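Local coordinates for protein PaxB (Photorhabdus luminescens, PDB 6EK4) that probably acts as one component of a two-component, alpha-helical pore-forming toxin of the YaxAB type, which perforates target cell membranes, at residues 178-183 against 231-236; 186-191 against 252-257; 30-35 against 285-290. All blocks are in the same frame, centred on the assembly; numbering follows the deposited sequence.

Overall arrangement
The chain is long and almost wholly helical, and the three contacts fall at two places along it. The centres of interactions 1 and 2 sit about 51 and 54 Å from the chain's centre and about 7 Å from each other; the two touch, for instance through Ala234 and Ala253. Both use helix 149-193, which meets helix 217-237 in interaction 1 and helix 247-321 in interaction 2, and their segments alternate along the chain. Interaction 3, centred about 52 and 54 Å from them, joins helix 19-35 to helix 247-321 near the middle, and its loop encloses both. Interactions 2 and 3 share helix 247-321, which therefore runs from the distal cluster to the middle of the molecule.

Interaction 1 (178-183 against 231-236); sequences VVDRNK and VEIAKK
Asp180 presents neither a face nor an edge of its carboxylate to Ile233; its CB does the touching, 4.0 Å from Ile233 CG2. The same methyl also reaches the backbone of helix 149-193, with Ile233 CG2 4.0 Å from Asp180 O. The carboxylate itself serves a long, weak ion pair with Lys176 on its own helix. The second branch of Ile233 meets Lys183: Ile233 CD1 lies 3.4 Å from Lys183 CB and 3.6 Å from Lys183 CG, and the two side chains cross at about a right angle. With CG2 anti to the backbone N and CG1 beside it (chi1 -66°), Ile233 splits its branches between Asp180 and Lys183, nearly one turn further on. Lys183 bends at chi2 (-100°), which carries its ammonium away from Ile233, and NZ is hydrogen-bonded to Gln229, also on helix 217-237. Asp180 also touches Leu257 of helix 247-321, and the salt bridge from Arg181 to Asp258 ties helix 149-193 to that same helix. The contact buries 140 Å², more than half of it on Ile233. Chemically, a branched aliphatic side chain lies against the carbon portions of two charged residues: between the two segments the contact is van der Waals only, and the polar link between their helices comes from the Lys183 ammonium through Gln229.

Interaction 2 (186-191 against 252-257); sequences ESQDVI and DARAKL
Gln188 and Arg254 meet through a single hydrogen bond, and it is the whole polar link between the two segments. Arg254 NH1 donates to Gln188 OE1 over 3.2 Å, with an N-H...O angle of 152°. The oxygen lies at the edge of the guanidinium, nearly in its plane, and the donor in turn lies in the plane of the amide carbonyl, although the two flat groups are turned 65° against each other. Two long side chains span the distance: the nearest CA atoms, those of Gln188 and Arg254, are 10.2 Å apart. Arg254 runs out straight from CG to NE, its CG anti to the backbone N (chi1 174°), and Gln188 is extended beyond CG. The two chains cross at about a right angle.

Beyond the bond, the next approach is Arg254 CD to Gln188 OE1 at 3.9 Å, a carbon against the same acceptor oxygen, and the two segments bury only 74 Å². The packing comes from neighbours: Gln188 lies against Leu250 and Ala251, while Arg254 reaches Ile184 and Ile185.

Charges lie near without pairing across the contact. Asp189 OD1 is 6.7 Å from Arg254 NH1, and could bias the guanidinium electrostatically without gripping it; NE has a long, weak ion pair with Asp258. On the flank facing helix 217-237, Ser187 OG is hydrogen-bonded to Ala226 O, Ile191 packs on Ile227, and Ala253 on Ala234. Three helices, 149-193, 217-237 and 247-321, thus pack together far from the chain's centre, consistent with the elongated helical bundles of ClyA-like alpha pore-forming toxins.

Interaction 3 (30-35 against 285-290); sequences WRLSHQ and IEDVHQ
Leu32 forms the tightly packed part of this contact, dividing its two methyls between Asp287 and Gln290. Leu32 CD1 lies 3.3 Å from Gln290 CG and 3.9 Å from Gln290 CB, against the aliphatic part of the glutamine. Leu32 CD2 sits beside the carboxylate, 3.4 Å from Asp287 OD1 and 3.8 Å from Asp287 CG, a plain van der Waals approach of a methyl to an oxygen. The leucine and aspartate side chains meet at a slant. In Leu32, CG stands beside the backbone N (chi1 -71°), which sends the isobutyl fork into the gap between the helices, where the residue is buried and also touches Ile291. The backbones come close here, with Leu32 CA 6.0 Å from Asp287 CA, while the short helical segments run nearly antiparallel at 156° with a closest axis approach of 9.4 Å.

The other side is looser. Gln35, exposed near the end of helix 19-35, brings only CG to within 4.3 Å of Asp287 OD2. Exposed Arg31 stays at a distance, with no contact between its guanidinium and the carboxylate, though the opposite charges may attract weakly. Away from helix 247-321, His34 ND1 donates to Trp30 O at an angle of 172° and His34 CE1 lies over the centre of the Trp30 ring, which, with the bond, sets the imidazole over the indole face within helix 19-35; Trp30 and His34 also touch helix 42-73. Between the segments, then, one leucine packs against carbon and carboxylate atoms: the chemistry is van der Waals packing, and directed polar bonds play no part between these two segments.

Interaction 1 (178-183 against 231-236)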
loop_
_atom_site.group_PDB
_atom_site.type_symbol
_atom_site.label_atom_id
_atom_site.label_comp_id
_atom_site.label_asym_id
_atom_site.label_seq_id
_atom_site.Cartn_x
_atom_site.Cartn_y
_atom_site.Cartn_z
ATOM N N VAL A 178 -17.874 6.597 -38.297
ATOM C CA VAL A 178 -18.273 5.226 -38.635
ATOM C C VAL A 178 -19.654 5.195 -39.295
ATOM O O VAL A 178 -19.849 4.470 -40.273
ATOM C CB VAL A 178 -18.236 4.288 -37.402
ATOM C CG1 VAL A 178 -18.937 2.962 -37.689
ATOM C CG2 VAL A 178 -16.799 4.033 -36.968
ATOM N N VAL A 179 -20.606 5.966 -38.768
ATOM C CA VAL A 179 -21.939 6.032 -39.384
ATOM C C VAL A 179 -21.891 6.809 -40.703
ATOM O O VAL A 179 -22.509 6.396 -41.680
ATOM C CB VAL A 179 -23.035 6.591 -38.435
ATOM C CG1 VAL A 179 -23.115 5.753 -37.167
ATOM C CG2 VAL A 179 -22.813 8.057 -38.085
ATOM N N ASP A 180 -21.135 7.908 -40.734
ATOM C CA ASP A 180 -20.943 8.690 -41.964
ATOM C C ASP A 180 -20.343 7.835 -43.081
ATOM O O ASP A 180 -20.698 7.988 -44.251
ATOM C CB ASP A 180 -20.043 9.904 -41.704
ATOM C CG ASP A 180 -20.714 10.964 -40.843
ATOM O OD1 ASP A 180 -21.783 10.685 -40.258
ATOM O OD2 ASP A 180 -20.164 12.082 -40.746
ATOM N N ARG A 181 -19.429 6.942 -42.708
ATOM C CA ARG A 181 -18.861 5.970 -43.639
ATOM C C ARG A 181 -19.915 4.948 -44.067
ATOM O O ARG A 181 -20.042 4.645 -45.253
ATOM C CB ARG A 181 -17.660 5.261 -42.999
ATOM C CG ARG A 181 -17.175 4.019 -43.731
ATOM C CD ARG A 181 -15.924 3.457 -43.079
ATOM N NE ARG A 181 -15.746 2.032 -43.361
ATOM C CZ ARG A 181 -16.396 1.044 -42.745
ATOM N NH1 ARG A 181 -17.295 1.303 -41.795
ATOM N NH2 ARG A 181 -16.151 -0.219 -43.083
ATOM N N ASN A 182 -20.665 4.422 -43.100
ATOM C CA ASN A 182 -21.696 3.418 -43.380
ATOM C C ASN A 182 -22.861 3.950 -44.218
ATOM O O ASN A 182 -23.528 3.179 -44.906
ATOM C CB ASN A 182 -22.226 2.800 -42.077
ATOM C CG ASN A 182 -21.239 1.838 -41.436
ATOM O OD1 ASN A 182 -20.312 1.349 -42.083
ATOM N ND2 ASN A 182 -21.439 1.558 -40.153
ATOM N N LYS A 183 -23.101 5.259 -44.157
ATOM C CA LYS A 183 -24.126 5.896 -44.989
ATOM C C LYS A 183 -23.688 5.899 -46.454
ATOM O O LYS A 183 -24.492 5.648 -47.353
ATOM C CB LYS A 183 -24.389 7.333 -44.525
ATOM C CG LYS A 183 -24.854 7.466 -43.079
ATOM C CD LYS A 183 -26.355 7.645 -42.929
ATOM C CE LYS A 183 -26.699 7.989 -41.487
ATOM N NZ LYS A 183 -28.165 8.070 -41.235
ATOM N N VAL A 231 -24.806 10.907 -50.466
ATOM C CA VAL A 231 -24.372 12.012 -51.320
ATOM C C VAL A 231 -24.133 13.277 -50.495
ATOM O O VAL A 231 -23.120 13.950 -50.672
ATOM C CB VAL A 231 -25.397 12.294 -52.446
ATOM C CG1 VAL A 231 -25.121 13.630 -53.129
ATOM C CG2 VAL A 231 -25.381 11.163 -53.467
ATOM N N GLU A 232 -25.065 13.589 -49.597
ATOM C CA GLU A 232 -24.974 14.792 -48.764
ATOM C C GLU A 232 -23.719 14.784 -47.891
ATOM O O GLU A 232 -23.076 15.820 -47.708
ATOM C CB GLU A 232 -26.220 14.930 -47.879
ATOM C CG GLU A 232 -26.380 16.298 -47.224
ATOM C CD GLU A 232 -27.338 16.284 -46.043
ATOM O OE1 GLU A 232 -27.265 15.347 -45.218
ATOM O OE2 GLU A 232 -28.158 17.221 -45.928
ATOM N N ILE A 233 -23.379 13.612 -47.356
ATOM C CA ILE A 233 -22.191 13.450 -46.518
ATOM C C ILE A 233 -20.918 13.563 -47.353
ATOM O O ILE A 233 -19.994 14.287 -46.984
ATOM C CB ILE A 233 -22.207 12.097 -45.769
ATOM C CG1 ILE A 233 -23.355 12.071 -44.751
ATOM C CG2 ILE A 233 -20.878 11.850 -45.062
ATOM C CD1 ILE A 233 -23.760 10.680 -44.315
ATOM N N ALA A 234 -20.878 12.846 -48.473
ATOM C CA ALA A 234 -19.713 12.850 -49.359
ATOM C C ALA A 234 -19.408 14.246 -49.894
ATOM O O ALA A 234 -18.249 14.655 -49.946
ATOM C CB ALA A 234 -19.923 11.880 -50.514
ATOM N N LYS A 235 -20.452 14.970 -50.289
ATOM C CA LYS A 235 -20.305 16.338 -50.790
ATOM C C LYS A 235 -19.703 17.272 -49.738
ATOM O O LYS A 235 -18.865 18.115 -50.061
ATOM C CB LYS A 235 -21.656 16.884 -51.269
ATOM C CG LYS A 235 -22.107 16.323 -52.609
ATOM C CD LYS A 235 -23.536 16.721 -52.948
ATOM C CE LYS A 235 -23.660 18.208 -53.248
ATOM N NZ LYS A 235 -25.033 18.575 -53.691
ATOM N N LYS A 236 -20.125 17.110 -48.487
ATOM C CA LYS A 236 -19.627 17.929 -47.379
ATOM C C LYS A 236 -18.149 17.657 -47.081
ATOM O O LYS A 236 -17.409 18.567 -46.704
ATOM C CB LYS A 236 -20.470 17.685 -46.122
ATOM C CG LYS A 236 -20.192 18.646 -44.976
ATOM C CD LYS A 236 -21.251 18.527 -43.891
ATOM C CE LYS A 236 -20.973 19.457 -42.720
ATOM N NZ LYS A 236 -19.786 19.043 -41.920
#

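Interaction 2 (186-191 against 252-257)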
loop_
_atom_site.group_PDB
_atom_site.type_symbol
_atom_site.label_atom_id
_atom_site.label_comp_id
_atom_site.label_asym_id
_atom_site.label_seq_id
_atom_site.Cartn_x
_atom_site.Cartn_y
_atom_site.Cartn_z
ATOM N N GLU A 186 -23.874 2.320 -47.864
ATOM C CA GLU A 186 -25.250 1.990 -48.247
ATOM C C GLU A 186 -25.634 2.625 -49.585
ATOM O O GLU A 186 -26.377 2.026 -50.361
ATOM C CB GLU A 186 -26.242 2.426 -47.160
ATOM C CG GLU A 186 -26.149 1.631 -45.864
ATOM C CD GLU A 186 -26.923 0.323 -45.900
ATOM O OE1 GLU A 186 -27.500 -0.053 -44.857
ATOM O OE2 GLU A 186 -26.957 -0.334 -46.963
ATOM N N SER A 187 -25.127 3.829 -49.846
ATOM C CA SER A 187 -25.342 4.501 -51.131
ATOM C C SER A 187 -24.715 3.719 -52.276
ATOM O O SER A 187 -25.335 3.535 -53.321
ATOM C CB SER A 187 -24.768 5.919 -51.111
ATOM O OG SER A 187 -25.568 6.773 -50.322
ATOM N N GLN A 188 -23.479 3.271 -52.077
ATOM C CA GLN A 188 -22.784 2.465 -53.076
ATOM C C GLN A 188 -23.512 1.149 -53.345
ATOM O O GLN A 188 -23.617 0.721 -54.493
ATOM C CB GLN A 188 -21.342 2.194 -52.634
ATOM C CG GLN A 188 -20.442 3.417 -52.712
ATOM C CD GLN A 188 -19.039 3.157 -52.195
ATOM O OE1 GLN A 188 -18.850 2.471 -51.188
ATOM N NE2 GLN A 188 -18.045 3.717 -52.878
ATOM N N ASP A 189 -24.023 0.520 -52.288
ATOM C CA ASP A 189 -24.735 -0.755 -52.417
ATOM C C ASP A 189 -25.975 -0.637 -53.306
ATOM O O ASP A 189 -26.187 -1.480 -54.176
ATOM C CB ASP A 189 -25.120 -1.317 -51.041
ATOM C CG ASP A 189 -23.920 -1.853 -50.263
ATOM O OD1 ASP A 189 -22.798 -1.880 -50.815
ATOM O OD2 ASP A 189 -24.102 -2.251 -49.091
ATOM N N VAL A 190 -26.783 0.401 -53.095
ATOM C CA VAL A 190 -27.976 0.621 -53.928
ATOM C C VAL A 190 -27.611 1.040 -55.360
ATOM O O VAL A 190 -28.343 0.735 -56.302
ATOM C CB VAL A 190 -28.971 1.634 -53.304
ATOM C CG1 VAL A 190 -29.493 1.113 -51.973
ATOM C CG2 VAL A 190 -28.350 3.016 -53.129
ATOM N N ILE A 191 -26.484 1.733 -55.514
ATOM C CA ILE A 191 -25.951 2.070 -56.837
ATOM C C ILE A 191 -25.477 0.802 -57.549
ATOM O O ILE A 191 -25.789 0.588 -58.720
ATOM C CB ILE A 191 -24.790 3.090 -56.738
ATOM C CG1 ILE A 191 -25.333 4.464 -56.332
ATOM C CG2 ILE A 191 -24.038 3.204 -58.061
ATOM C CD1 ILE A 191 -24.283 5.417 -55.804
ATOM N N ASP A 252 -13.950 8.211 -53.311
ATOM C CA ASP A 252 -12.893 9.099 -52.825
ATOM C C ASP A 252 -13.250 9.690 -51.456
ATOM O O ASP A 252 -12.381 9.851 -50.600
ATOM C CB ASP A 252 -12.643 10.221 -53.841
ATOM C CG ASP A 252 -11.509 11.151 -53.433
ATOM O OD1 ASP A 252 -10.511 10.672 -52.852
ATOM O OD2 ASP A 252 -11.615 12.366 -53.708
ATOM N N ALA A 253 -14.529 10.010 -51.261
ATOM C CA ALA A 253 -15.016 10.541 -49.984
ATOM C C ALA A 253 -14.927 9.504 -48.864
ATOM O O ALA A 253 -14.610 9.843 -47.722
ATOM C CB ALA A 253 -16.449 11.033 -50.129
ATOM N N ARG A 254 -15.217 8.248 -49.195
ATOM C CA ARG A 254 -15.093 7.145 -48.243
ATOM C C ARG A 254 -13.631 6.905 -47.863
ATOM O O ARG A 254 -13.327 6.623 -46.704
ATOM C CB ARG A 254 -15.702 5.861 -48.824
ATOM C CG ARG A 254 -15.500 4.622 -47.961
ATOM C CD ARG A 254 -16.116 3.384 -48.592
ATOM N NE ARG A 254 -15.541 2.154 -48.049
ATOM C CZ ARG A 254 -15.872 0.924 -48.441
ATOM N NH1 ARG A 254 -16.790 0.734 -49.386
ATOM N NH2 ARG A 254 -15.283 -0.126 -47.883
ATOM N N ALA A 255 -12.737 7.014 -48.844
ATOM C CA ALA A 255 -11.308 6.780 -48.627
ATOM C C ALA A 255 -10.709 7.738 -47.597
ATOM O O ALA A 255 -9.819 7.355 -46.840
ATOM C CB ALA A 255 -10.549 6.881 -49.942
ATOM N N LYS A 256 -11.198 8.978 -47.574
ATOM C CA LYS A 256 -10.756 9.968 -46.586
ATOM C C LYS A 256 -11.255 9.636 -45.179
ATOM O O LYS A 256 -10.541 9.855 -44.199
ATOM C CB LYS A 256 -11.208 11.377 -46.985
ATOM C CG LYS A 256 -10.417 11.970 -48.139
ATOM C CD LYS A 256 -10.758 13.437 -48.351
ATOM C CE LYS A 256 -9.924 14.043 -49.469
ATOM N NZ LYS A 256 -10.322 15.448 -49.760
ATOM N N LEU A 257 -12.477 9.114 -45.084
ATOM C CA LEU A 257 -13.041 8.685 -43.798
ATOM C C LEU A 257 -12.310 7.465 -43.240
ATOM O O LEU A 257 -11.985 7.428 -42.054
ATOM C CB LEU A 257 -14.544 8.398 -43.921
ATOM C CG LEU A 257 -15.510 9.522 -43.520
ATOM C CD1 LEU A 257 -15.017 10.902 -43.936
ATOM C CD2 LEU A 257 -16.890 9.248 -44.100
#

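Interaction 3 (30-35 against 285-290)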
loop_
_atom_site.group_PDB
_atom_site.type_symbol
_atom_site.label_atom_id
_atom_site.label_comp_id
_atom_site.label_asym_id
_atom_site.label_seq_id
_atom_site.Cartn_x
_atom_site.Cartn_y
_atom_site.Cartn_z
ATOM N N TRP A 30 7.238 -5.550 3.129
ATOM C CA TRP A 30 8.041 -6.375 2.223
ATOM C C TRP A 30 7.298 -6.642 0.916
ATOM O O TRP A 30 7.848 -6.452 -0.169
ATOM C CB TRP A 30 8.406 -7.706 2.887
ATOM C CG TRP A 30 9.249 -8.593 2.020
ATOM C CD1 TRP A 30 8.810 -9.558 1.156
ATOM C CD2 TRP A 30 10.676 -8.589 1.926
ATOM N NE1 TRP A 30 9.879 -10.156 0.533
ATOM C CE2 TRP A 30 11.036 -9.581 0.988
ATOM C CE3 TRP A 30 11.688 -7.845 2.544
ATOM C CZ2 TRP A 30 12.366 -9.846 0.654
ATOM C CZ3 TRP A 30 13.009 -8.110 2.213
ATOM C CH2 TRP A 30 13.335 -9.103 1.277
ATOM N N ARG A 31 6.051 -7.086 1.033
ATOM C CA ARG A 31 5.219 -7.397 -0.128
ATOM C C ARG A 31 5.006 -6.169 -1.012
ATOM O O ARG A 31 5.140 -6.249 -2.234
ATOM C CB ARG A 31 3.867 -7.956 0.329
ATOM C CG ARG A 31 2.951 -8.408 -0.800
ATOM C CD ARG A 31 1.696 -9.089 -0.271
ATOM N NE ARG A 31 1.055 -8.328 0.804
ATOM C CZ ARG A 31 0.337 -7.215 0.639
ATOM N NH1 ARG A 31 0.148 -6.689 -0.570
ATOM N NH2 ARG A 31 -0.194 -6.615 1.699
ATOM N N LEU A 32 4.679 -5.042 -0.387
ATOM C CA LEU A 32 4.423 -3.797 -1.113
ATOM C C LEU A 32 5.685 -3.201 -1.731
ATOM O O LEU A 32 5.636 -2.663 -2.833
ATOM C CB LEU A 32 3.762 -2.765 -0.193
ATOM C CG LEU A 32 2.313 -3.069 0.199
ATOM C CD1 LEU A 32 1.899 -2.247 1.408
ATOM C CD2 LEU A 32 1.363 -2.827 -0.964
ATOM N N SER A 33 6.812 -3.302 -1.030
ATOM C CA SER A 33 8.071 -2.725 -1.510
ATOM C C SER A 33 8.637 -3.433 -2.743
ATOM O O SER A 33 9.502 -2.880 -3.422
ATOM C CB SER A 33 9.124 -2.729 -0.399
ATOM O OG SER A 33 9.423 -4.051 0.015
ATOM N N HIS A 34 8.160 -4.644 -3.026
ATOM C CA HIS A 34 8.645 -5.427 -4.167
ATOM C C HIS A 34 7.698 -5.435 -5.373
ATOM O O HIS A 34 8.148 -5.625 -6.504
ATOM C CB HIS A 34 8.957 -6.859 -3.725
ATOM C CG HIS A 34 10.183 -6.966 -2.873
ATOM N ND1 HIS A 34 10.157 -6.798 -1.506
ATOM C CD2 HIS A 34 11.475 -7.204 -3.198
ATOM C CE1 HIS A 34 11.379 -6.937 -1.024
ATOM N NE2 HIS A 34 12.197 -7.184 -2.030
ATOM N N GLN A 35 6.401 -5.237 -5.139
ATOM C CA GLN A 35 5.417 -5.186 -6.228
ATOM C C GLN A 35 5.178 -3.759 -6.730
ATOM O O GLN A 35 4.799 -3.564 -7.886
ATOM C CB GLN A 35 4.093 -5.832 -5.799
ATOM C CG GLN A 35 3.234 -4.996 -4.859
ATOM C CD GLN A 35 2.025 -5.754 -4.335
ATOM O OE1 GLN A 35 2.032 -6.984 -4.257
ATOM N NE2 GLN A 35 0.980 -5.018 -3.968
ATOM N N ILE A 285 2.458 4.700 -6.496
ATOM C CA ILE A 285 2.408 5.783 -5.508
ATOM C C ILE A 285 1.492 5.420 -4.334
ATOM O O ILE A 285 1.797 5.746 -3.189
ATOM C CB ILE A 285 1.963 7.120 -6.150
ATOM C CG1 ILE A 285 3.064 7.649 -7.075
ATOM C CG2 ILE A 285 1.652 8.168 -5.086
ATOM C CD1 ILE A 285 2.614 8.754 -8.008
ATOM N N GLU A 286 0.381 4.742 -4.621
ATOM C CA GLU A 286 -0.535 4.282 -3.568
ATOM C C GLU A 286 0.077 3.207 -2.665
ATOM O O GLU A 286 -0.271 3.119 -1.487
ATOM C CB GLU A 286 -1.859 3.777 -4.164
ATOM C CG GLU A 286 -2.966 4.824 -4.187
ATOM C CD GLU A 286 -3.399 5.271 -2.796
ATOM O OE1 GLU A 286 -3.190 4.517 -1.819
ATOM O OE2 GLU A 286 -3.953 6.385 -2.678
ATOM N N ASP A 287 0.975 2.390 -3.215
ATOM C CA ASP A 287 1.696 1.395 -2.418
ATOM C C ASP A 287 2.713 2.059 -1.488
ATOM O O ASP A 287 2.910 1.604 -0.363
ATOM C CB ASP A 287 2.401 0.372 -3.318
ATOM C CG ASP A 287 1.428 -0.544 -4.051
ATOM O OD1 ASP A 287 0.330 -0.819 -3.520
ATOM O OD2 ASP A 287 1.771 -1.002 -5.162
ATOM N N VAL A 288 3.351 3.132 -1.956
ATOM C CA VAL A 288 4.301 3.887 -1.134
ATOM C C VAL A 288 3.572 4.580 0.021
ATOM O O VAL A 288 4.075 4.612 1.145
ATOM C CB VAL A 288 5.092 4.929 -1.960
ATOM C CG1 VAL A 288 5.964 5.792 -1.057
ATOM C CG2 VAL A 288 5.958 4.239 -3.005
ATOM N N HIS A 289 2.396 5.135 -0.265
ATOM C CA HIS A 289 1.526 5.695 0.776
ATOM C C HIS A 289 1.115 4.626 1.790
ATOM O O HIS A 289 1.029 4.902 2.988
ATOM C CB HIS A 289 0.270 6.328 0.163
ATOM C CG HIS A 289 0.430 7.774 -0.188
ATOM N ND1 HIS A 289 -0.034 8.789 0.620
ATOM C CD2 HIS A 289 0.999 8.376 -1.259
ATOM C CE1 HIS A 289 0.242 9.954 0.062
ATOM N NE2 HIS A 289 0.869 9.732 -1.079
ATOM N N GLN A 290 0.858 3.416 1.298
ATOM C CA GLN A 290 0.515 2.284 2.155
ATOM C C GLN A 290 1.712 1.848 3.003
ATOM O O GLN A 290 1.544 1.485 4.164
ATOM C CB GLN A 290 0.004 1.108 1.313
ATOM C CG GLN A 290 -0.533 -0.071 2.118
ATOM C CD GLN A 290 -1.675 0.303 3.046
ATOM O OE1 GLN A 290 -1.743 -0.167 4.183
ATOM N NE2 GLN A 290 -2.577 1.154 2.568
#